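Local atomic coordinates of amino Transferase (Eubacterium rectale, PDB entry 3ELE), a protein that probably transfers amino groups between amino acids and keto acids with bound pyridoxal-5'-phosphate, as other class I and II aminotransferases do. Residues E126-A131 / A171-V176; P50-D55 / V297-A302. All blocks are in the same frame, centred on the assembly; numbering follows the deposited sequence.

Interaction 1. Residues E126-A131 / A171-V176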
ATOM      1  N   GLU A 126      23.976  -0.806  -3.263  1.00 32.28           N
ATOM      2  CA  GLU A 126      23.829   0.579  -3.716  1.00 31.70           C
ATOM      3  C   GLU A 126      22.897   0.688  -4.905  1.00 31.12           C
ATOM      4  O   GLU A 126      22.916  -0.175  -5.795  1.00 29.33           O
ATOM      5  CB  GLU A 126      25.192   1.138  -4.091  1.00 32.07           C
ATOM      6  CG  GLU A 126      26.151   1.276  -2.890  1.00 35.93           C
ATOM      7  CD  GLU A 126      27.609   1.619  -3.260  1.00 32.19           C
ATOM      8  OE1 GLU A 126      27.953   1.742  -4.454  1.00 31.40           O
ATOM      9  OE2 GLU A 126      28.429   1.733  -2.329  1.00 37.44           O
ATOM     10  N   PHE A 127      22.047   1.730  -4.892  1.00 31.50           N
ATOM     11  CA  PHE A 127      21.224   2.098  -6.037  1.00 32.07           C
ATOM     12  C   PHE A 127      21.652   3.507  -6.446  1.00 32.83           C
ATOM     13  O   PHE A 127      21.800   4.397  -5.590  1.00 31.92           O
ATOM     14  CB  PHE A 127      19.726   2.007  -5.738  1.00 33.17           C
ATOM     15  CG  PHE A 127      19.261   0.605  -5.528  1.00 36.70           C
ATOM     16  CD1 PHE A 127      18.852  -0.185  -6.616  1.00 36.96           C
ATOM     17  CD2 PHE A 127      19.266   0.041  -4.246  1.00 35.88           C
ATOM     18  CE1 PHE A 127      18.438  -1.536  -6.422  1.00 36.56           C
ATOM     19  CE2 PHE A 127      18.847  -1.287  -4.041  1.00 34.27           C
ATOM     20  CZ  PHE A 127      18.418  -2.077  -5.126  1.00 27.19           C
ATOM     21  N   ILE A 128      21.864   3.689  -7.753  1.00 32.56           N
ATOM     22  CA  ILE A 128      22.359   4.921  -8.326  1.00 31.12           C
ATOM     23  C   ILE A 128      21.201   5.738  -8.875  1.00 31.34           C
ATOM     24  O   ILE A 128      20.343   5.206  -9.593  1.00 30.22           O
ATOM     25  CB  ILE A 128      23.369   4.670  -9.471  1.00 30.87           C
ATOM     26  CG1 ILE A 128      24.650   4.013  -8.956  1.00 33.40           C
ATOM     27  CG2 ILE A 128      23.788   5.974 -10.169  1.00 32.03           C
ATOM     28  CD1 ILE A 128      25.610   3.719 -10.071  1.00 32.17           C
ATOM     29  N   THR A 129      21.197   7.023  -8.532  1.00 31.35           N
ATOM     30  CA  THR A 129      20.207   8.003  -9.068  1.00 31.44           C
ATOM     31  C   THR A 129      21.049   9.031  -9.842  1.00 31.79           C
ATOM     32  O   THR A 129      22.244   9.235  -9.521  1.00 31.35           O
ATOM     33  CB  THR A 129      19.332   8.614  -7.969  1.00 31.05           C
ATOM     34  OG1 THR A 129      18.292   9.423  -8.556  1.00 36.16           O
ATOM     35  CG2 THR A 129      20.140   9.467  -7.003  1.00 29.89           C
ATOM     36  N   ILE A 130      20.464   9.589 -10.906  1.00 32.34           N
ATOM     37  CA  ILE A 130      21.124  10.572 -11.771  1.00 32.25           C
ATOM     38  C   ILE A 130      20.510  11.920 -11.403  1.00 32.56           C
ATOM     39  O   ILE A 130      19.305  12.117 -11.590  1.00 30.69           O
ATOM     40  CB  ILE A 130      20.908  10.269 -13.294  1.00 32.76           C
ATOM     41  CG1 ILE A 130      21.220   8.803 -13.634  1.00 36.55           C
ATOM     42  CG2 ILE A 130      21.782  11.182 -14.180  1.00 28.36           C
ATOM     43  CD1 ILE A 130      22.626   8.396 -13.336  1.00 35.50           C
ATOM     44  N   ALA A 131      21.330  12.825 -10.864  1.00 33.95           N
ATOM     45  CA  ALA A 131      20.883  14.163 -10.469  1.00 33.68           C
ATOM     46  C   ALA A 131      20.537  15.016 -11.717  1.00 34.05           C
ATOM     47  O   ALA A 131      21.117  14.793 -12.767  1.00 35.77           O
ATOM     48  CB  ALA A 131      21.929  14.875  -9.619  1.00 34.28           C
ATOM     49  N   ALA A 171      31.071  -3.249  -7.413  1.00 34.35           N
ATOM     50  CA  ALA A 171      30.514  -4.562  -7.046  1.00 34.41           C
ATOM     51  C   ALA A 171      29.212  -4.488  -6.224  1.00 34.12           C
ATOM     52  O   ALA A 171      28.438  -5.404  -6.285  1.00 35.68           O
ATOM     53  CB  ALA A 171      31.571  -5.406  -6.310  1.00 33.61           C
ATOM     54  N   HIS A 172      28.982  -3.403  -5.474  1.00 33.02           N
ATOM     55  CA  HIS A 172      27.772  -3.236  -4.650  1.00 32.46           C
ATOM     56  C   HIS A 172      26.553  -2.653  -5.391  1.00 31.89           C
ATOM     57  O   HIS A 172      25.455  -2.655  -4.848  1.00 32.35           O
ATOM     58  CB  HIS A 172      28.070  -2.394  -3.412  1.00 32.21           C
ATOM     59  CG  HIS A 172      29.123  -2.989  -2.526  1.00 29.02           C
ATOM     60  ND1 HIS A 172      28.870  -4.043  -1.674  1.00 34.28           N
ATOM     61  CD2 HIS A 172      30.438  -2.698  -2.382  1.00 29.68           C
ATOM     62  CE1 HIS A 172      29.981  -4.370  -1.037  1.00 33.18           C
ATOM     63  NE2 HIS A 172      30.946  -3.561  -1.440  1.00 32.24           N
ATOM     64  N   THR A 173      26.754  -2.199  -6.631  1.00 32.28           N
ATOM     65  CA  THR A 173      25.714  -1.578  -7.449  1.00 31.79           C
ATOM     66  C   THR A 173      24.681  -2.611  -7.931  1.00 33.17           C
ATOM     67  O   THR A 173      25.011  -3.474  -8.755  1.00 33.33           O
ATOM     68  CB  THR A 173      26.315  -0.863  -8.697  1.00 30.51           C
ATOM     69  OG1 THR A 173      27.376   0.017  -8.298  1.00 31.36           O
ATOM     70  CG2 THR A 173      25.230  -0.051  -9.411  1.00 29.29           C
ATOM     71  N   ARG A 174      23.458  -2.493  -7.398  1.00 32.88           N
ATOM     72  CA  ARG A 174      22.335  -3.370  -7.739  0.50 33.05           C
ATOM     73  C   ARG A 174      21.482  -2.833  -8.866  1.00 32.09           C
ATOM     74  O   ARG A 174      20.888  -3.606  -9.613  1.00 29.81           O
ATOM     75  CB  ARG A 174      21.442  -3.609  -6.511  0.50 33.65           C
ATOM     76  CG  ARG A 174      22.168  -4.082  -5.245  0.50 37.65           C
ATOM     77  CD  ARG A 174      23.173  -5.212  -5.461  0.50 38.92           C
ATOM     78  NE  ARG A 174      22.719  -6.156  -6.476  0.50 42.21           N
ATOM     79  CZ  ARG A 174      21.773  -7.084  -6.335  0.50 43.11           C
ATOM     80  NH1 ARG A 174      21.153  -7.296  -5.171  0.50 42.09           N
ATOM     81  NH2 ARG A 174      21.473  -7.843  -7.393  0.50 41.84           N
ATOM     82  N   GLY A 175      21.407  -1.503  -8.978  1.00 33.08           N
ATOM     83  CA  GLY A 175      20.634  -0.882 -10.026  1.00 32.17           C
ATOM     84  C   GLY A 175      20.819   0.602 -10.233  1.00 32.71           C
ATOM     85  O   GLY A 175      21.418   1.289  -9.414  1.00 33.83           O
ATOM     86  N   VAL A 176      20.329   1.066 -11.373  1.00 31.58           N
ATOM     87  CA  VAL A 176      20.355   2.489 -11.751  1.00 32.49           C
ATOM     88  C   VAL A 176      18.922   2.912 -11.973  1.00 30.28           C
ATOM     89  O   VAL A 176      18.210   2.307 -12.766  1.00 28.13           O
ATOM     90  CB  VAL A 176      21.225   2.765 -12.999  1.00 32.10           C
ATOM     91  CG1 VAL A 176      21.212   4.251 -13.319  1.00 34.06           C
ATOM     92  CG2 VAL A 176      22.656   2.269 -12.723  1.00 30.72           C
TER
HETATM   93  O   HOH W   1      26.909   2.318  -7.001  1.00 25.96           O
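Ile128 and Thr173 meet on the tightly packed face of two neighbouring parallel strands, CD1 of Ile128 lying 3.8 Å from CG2 of Thr173. With its CG1 set beside the backbone N (chi1 -66°), the isoleucine carries its longer branch over to the threonine methyl, while its CB stands 4.1 Å from CG2 of Val176. On the opposite face the Phe127 ring spreads obliquely over backbone: CD1 of Phe127 is 3.7 Å from Gly175 N, where the glycine offers no side chain to push the ring off, and CE1 of Phe127 is 3.7 Å from CB of Arg174. Phe116 meets that ring edge to face. The strands belong to the mixed, mainly parallel seven-stranded sheet of the fold-type I aminotransferase, in which 126-130 lies between 147-151 and 173-178. Ile128 N bonds almost straight to Gly175 O at 3.0 Å, and Glu126 O receives Arg174 N. Toward solvent the side chains are looser: CD of Glu126 comes no nearer than 4.0 Å to CB of His172. The backbone bond stays short, Glu126 N to His172 O at 2.8 Å, though from above the carbonyl plane. A water bridges the polar ends, accepting a hydrogen bond from Thr173 OG1 (2.7 Å) and donating one to Glu126 OE1; Asn170 binds both side chains. The Arg174 guanidinium leads away, NH2 in one of two conformers bonding Val3 O of the second subunit.

Interaction 2. Residues P50-D55 / V297-A302. With EDO (1,2-ethanediol), chain F.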
ATOM      1  N   PRO A  50      -9.646  12.254 -17.819  1.00 33.17           N
ATOM      2  CA  PRO A  50     -10.531  12.209 -18.991  1.00 34.60           C
ATOM      3  C   PRO A  50     -11.886  11.628 -18.564  1.00 35.75           C
ATOM      4  O   PRO A  50     -11.940  10.795 -17.642  1.00 37.09           O
ATOM      5  CB  PRO A  50      -9.805  11.238 -19.942  1.00 34.63           C
ATOM      6  CG  PRO A  50      -9.000  10.419 -19.050  1.00 29.75           C
ATOM      7  CD  PRO A  50      -8.515  11.329 -17.993  1.00 32.13           C
ATOM      8  N   GLN A  51     -12.953  12.031 -19.241  1.00 35.97           N
ATOM      9  CA  GLN A  51     -14.305  11.629 -18.845  1.00 37.50           C
ATOM     10  C   GLN A  51     -14.548  10.109 -18.780  1.00 37.42           C
ATOM     11  O   GLN A  51     -15.381   9.672 -17.998  1.00 38.49           O
ATOM     12  CB  GLN A  51     -15.374  12.357 -19.690  1.00 37.56           C
ATOM     13  CG  GLN A  51     -16.789  12.337 -19.078  1.00 42.90           C
ATOM     14  CD  GLN A  51     -16.846  12.894 -17.644  1.00 46.30           C
ATOM     15  OE1 GLN A  51     -16.368  13.998 -17.367  1.00 49.63           O
ATOM     16  NE2 GLN A  51     -17.419  12.118 -16.735  1.00 48.52           N
ATOM     17  N   ILE A  52     -13.788   9.318 -19.547  1.00 36.72           N
ATOM     18  CA  ILE A  52     -13.871   7.841 -19.518  1.00 35.26           C
ATOM     19  C   ILE A  52     -13.650   7.235 -18.100  1.00 35.68           C
ATOM     20  O   ILE A  52     -14.252   6.227 -17.788  1.00 34.58           O
ATOM     21  CB  ILE A  52     -12.927   7.198 -20.594  1.00 35.34           C
ATOM     22  CG1 ILE A  52     -13.159   5.681 -20.769  1.00 35.00           C
ATOM     23  CG2 ILE A  52     -11.451   7.481 -20.266  1.00 33.96           C
ATOM     24  CD1 ILE A  52     -14.558   5.279 -21.105  1.00 35.88           C
ATOM     25  N   VAL A  53     -12.836   7.887 -17.255  1.00 36.03           N
ATOM     26  CA  VAL A  53     -12.585   7.461 -15.865  1.00 35.23           C
ATOM     27  C   VAL A  53     -13.883   7.466 -15.040  1.00 35.55           C
ATOM     28  O   VAL A  53     -14.334   6.404 -14.612  1.00 35.62           O
ATOM     29  CB  VAL A  53     -11.471   8.326 -15.179  1.00 35.79           C
ATOM     30  CG1 VAL A  53     -11.343   8.010 -13.662  1.00 35.40           C
ATOM     31  CG2 VAL A  53     -10.130   8.115 -15.891  1.00 30.13           C
ATOM     32  N   ASN A  54     -14.475   8.649 -14.854  1.00 35.66           N
ATOM     33  CA  ASN A  54     -15.722   8.813 -14.082  1.00 36.23           C
ATOM     34  C   ASN A  54     -16.908   8.051 -14.687  1.00 36.94           C
ATOM     35  O   ASN A  54     -17.682   7.439 -13.946  1.00 36.94           O
ATOM     36  CB  ASN A  54     -16.054  10.305 -13.860  1.00 35.85           C
ATOM     37  CG  ASN A  54     -15.172  10.975 -12.785  1.00 38.92           C
ATOM     38  OD1 ASN A  54     -14.375  10.333 -12.074  1.00 36.93           O
ATOM     39  ND2 ASN A  54     -15.326  12.283 -12.665  1.00 37.54           N
ATOM     40  N   ASP A  55     -17.029   8.083 -16.023  1.00 37.16           N
ATOM     41  CA  ASP A  55     -18.031   7.294 -16.753  1.00 37.65           C
ATOM     42  C   ASP A  55     -17.885   5.790 -16.475  1.00 36.91           C
ATOM     43  O   ASP A  55     -18.879   5.123 -16.187  1.00 37.48           O
ATOM     44  CB  ASP A  55     -17.953   7.532 -18.275  1.00 38.67           C
ATOM     45  CG  ASP A  55     -18.464   8.893 -18.698  1.00 39.73           C
ATOM     46  OD1 ASP A  55     -19.007   9.668 -17.868  1.00 41.91           O
ATOM     47  OD2 ASP A  55     -18.318   9.183 -19.907  1.00 40.77           O
ATOM     48  N   VAL A 297      -8.994  -1.326 -17.404  1.00 36.64           N
ATOM     49  CA  VAL A 297      -9.250  -2.178 -18.572  1.00 36.64           C
ATOM     50  C   VAL A 297      -9.805  -1.367 -19.757  1.00 38.22           C
ATOM     51  O   VAL A 297      -9.412  -1.612 -20.902  1.00 38.42           O
ATOM     52  CB  VAL A 297     -10.226  -3.352 -18.222  1.00 36.63           C
ATOM     53  CG1 VAL A 297     -10.618  -4.186 -19.472  1.00 35.05           C
ATOM     54  CG2 VAL A 297      -9.616  -4.242 -17.165  1.00 33.78           C
ATOM     55  N   LYS A 298     -10.670  -0.388 -19.455  1.00 38.05           N
ATOM     56  CA  LYS A 298     -11.311   0.479 -20.442  1.00 39.62           C
ATOM     57  C   LYS A 298     -10.656   1.859 -20.700  1.00 39.60           C
ATOM     58  O   LYS A 298     -11.187   2.636 -21.511  1.00 38.03           O
ATOM     59  CB  LYS A 298     -12.792   0.661 -20.052  1.00 40.92           C
ATOM     60  CG  LYS A 298     -13.492  -0.689 -19.823  1.00 44.82           C
ATOM     61  CD  LYS A 298     -14.983  -0.663 -20.081  1.00 51.37           C
ATOM     62  CE  LYS A 298     -15.592  -2.078 -19.988  1.00 51.99           C
ATOM     63  NZ  LYS A 298     -15.018  -3.053 -20.988  1.00 55.73           N
ATOM     64  N   CYS A 299      -9.505   2.124 -20.066  1.00 38.85           N
ATOM     65  CA  CYS A 299      -8.789   3.412 -20.138  1.00 39.63           C
ATOM     66  C   CYS A 299      -7.368   3.342 -20.695  1.00 39.09           C
ATOM     67  O   CYS A 299      -6.566   4.260 -20.484  1.00 40.24           O
ATOM     68  CB  CYS A 299      -8.752   4.022 -18.736  1.00 40.68           C
ATOM     69  SG  CYS A 299     -10.376   4.365 -18.129  1.00 44.80           S
ATOM     70  N   GLN A 300      -7.063   2.282 -21.440  1.00 38.00           N
ATOM     71  CA  GLN A 300      -5.730   2.097 -22.021  1.00 37.14           C
ATOM     72  C   GLN A 300      -5.588   3.093 -23.159  1.00 37.15           C
ATOM     73  O   GLN A 300      -6.436   3.130 -24.026  1.00 37.41           O
ATOM     74  CB  GLN A 300      -5.557   0.663 -22.532  1.00 35.71           C
ATOM     75  CG  GLN A 300      -5.634  -0.381 -21.436  1.00 33.81           C
ATOM     76  CD  GLN A 300      -4.556  -0.178 -20.414  1.00 33.62           C
ATOM     77  OE1 GLN A 300      -3.379  -0.063 -20.763  1.00 30.02           O
ATOM     78  NE2 GLN A 300      -4.950  -0.046 -19.152  1.00 34.95           N
ATOM     79  N   GLY A 301      -4.549   3.926 -23.110  1.00 37.71           N
ATOM     80  CA  GLY A 301      -4.312   4.973 -24.107  1.00 38.11           C
ATOM     81  C   GLY A 301      -4.900   6.319 -23.707  1.00 38.73           C
ATOM     82  O   GLY A 301      -4.414   7.347 -24.172  1.00 39.67           O
ATOM     83  N   ALA A 302      -5.919   6.321 -22.840  1.00 38.15           N
ATOM     84  CA  ALA A 302      -6.596   7.538 -22.412  1.00 37.74           C
ATOM     85  C   ALA A 302      -5.696   8.410 -21.549  1.00 38.31           C
ATOM     86  O   ALA A 302      -4.923   7.907 -20.716  1.00 37.11           O
ATOM     87  CB  ALA A 302      -7.875   7.206 -21.647  1.00 38.09           C
TER
HETATM   88  C1  EDO F 501      -1.663   4.650 -20.490  1.00 38.14           C
HETATM   89  O1  EDO F 501      -2.843   3.879 -20.728  1.00 28.77           O
HETATM   90  C2  EDO F 501      -1.583   5.693 -21.588  1.00 41.65           C
HETATM   91  O2  EDO F 501      -2.496   6.754 -21.309  1.00 40.89           O
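Ile52, in the first turn of helix 51-63, reaches across to the loop 297-302 and carries most of the contact. Its CB stands 4.5 Å from SG of Cys299, and two branches leave from there. A chi1 of -170° turns CG1 away from the Ile52 backbone N and brings it 3.7 Å from Lys298 O; the terminal CD1 draws off again, to 4.3 Å from the same Lys298 O. The shorter branch, CG2, touches two side chains of the loop: Ile52 CG2 is 3.8 Å from CB of Ala302 and 3.9 Å from SG of Cys299. Cut back to an alanine here, the side chain would lose both branches, and the Cys299 sulfur and the Ala302 methyl would probably be left without most of their apolar cover from the helix. Pro50 extends the patch, its ring CG 4.3 Å from CB of Ala302, and Val53 adds a more distant touch on the sulfur; both residues also rest on Leu250. The loop keeps its shape through its own backbone, Ala302 N bonding to Cys299 O, with Gly301 at the positive phi of 94° that its place in the turn requires. Gly301 N points to an ethanediol molecule, probably from the crystallisation liquor, and bonds its O1 at 2.9 Å. The arrangement is apolar packing of a helix N terminus on a type II beta turn, here within the connection between helices 290-296 and 306-323.

After two N-terminal helices (6-13, 17-32) and the short strand 38-39, the chain enters helix 51-63, whose opening turn waits some 240 residues for its partner in interaction 2. In between, strand 102-105 of the central sheet precedes strand 126-130, which leads through helix 136-143 and strand 147-151 to strand 173-178, where interaction 1 closes a short loop. Strands 213-217, 240-245 and 258-261 and helices 269-282 and 290-296 follow before 297-302 closes the long loop, so interaction 1 is nested within interaction 2. The long loop also spans the residues around pyridoxal-5'-phosphate. The contacts lie on opposite sides of the chain's centre, their own centres 36 Å apart: one joins sheet strands, the other a helix and an interhelical turn.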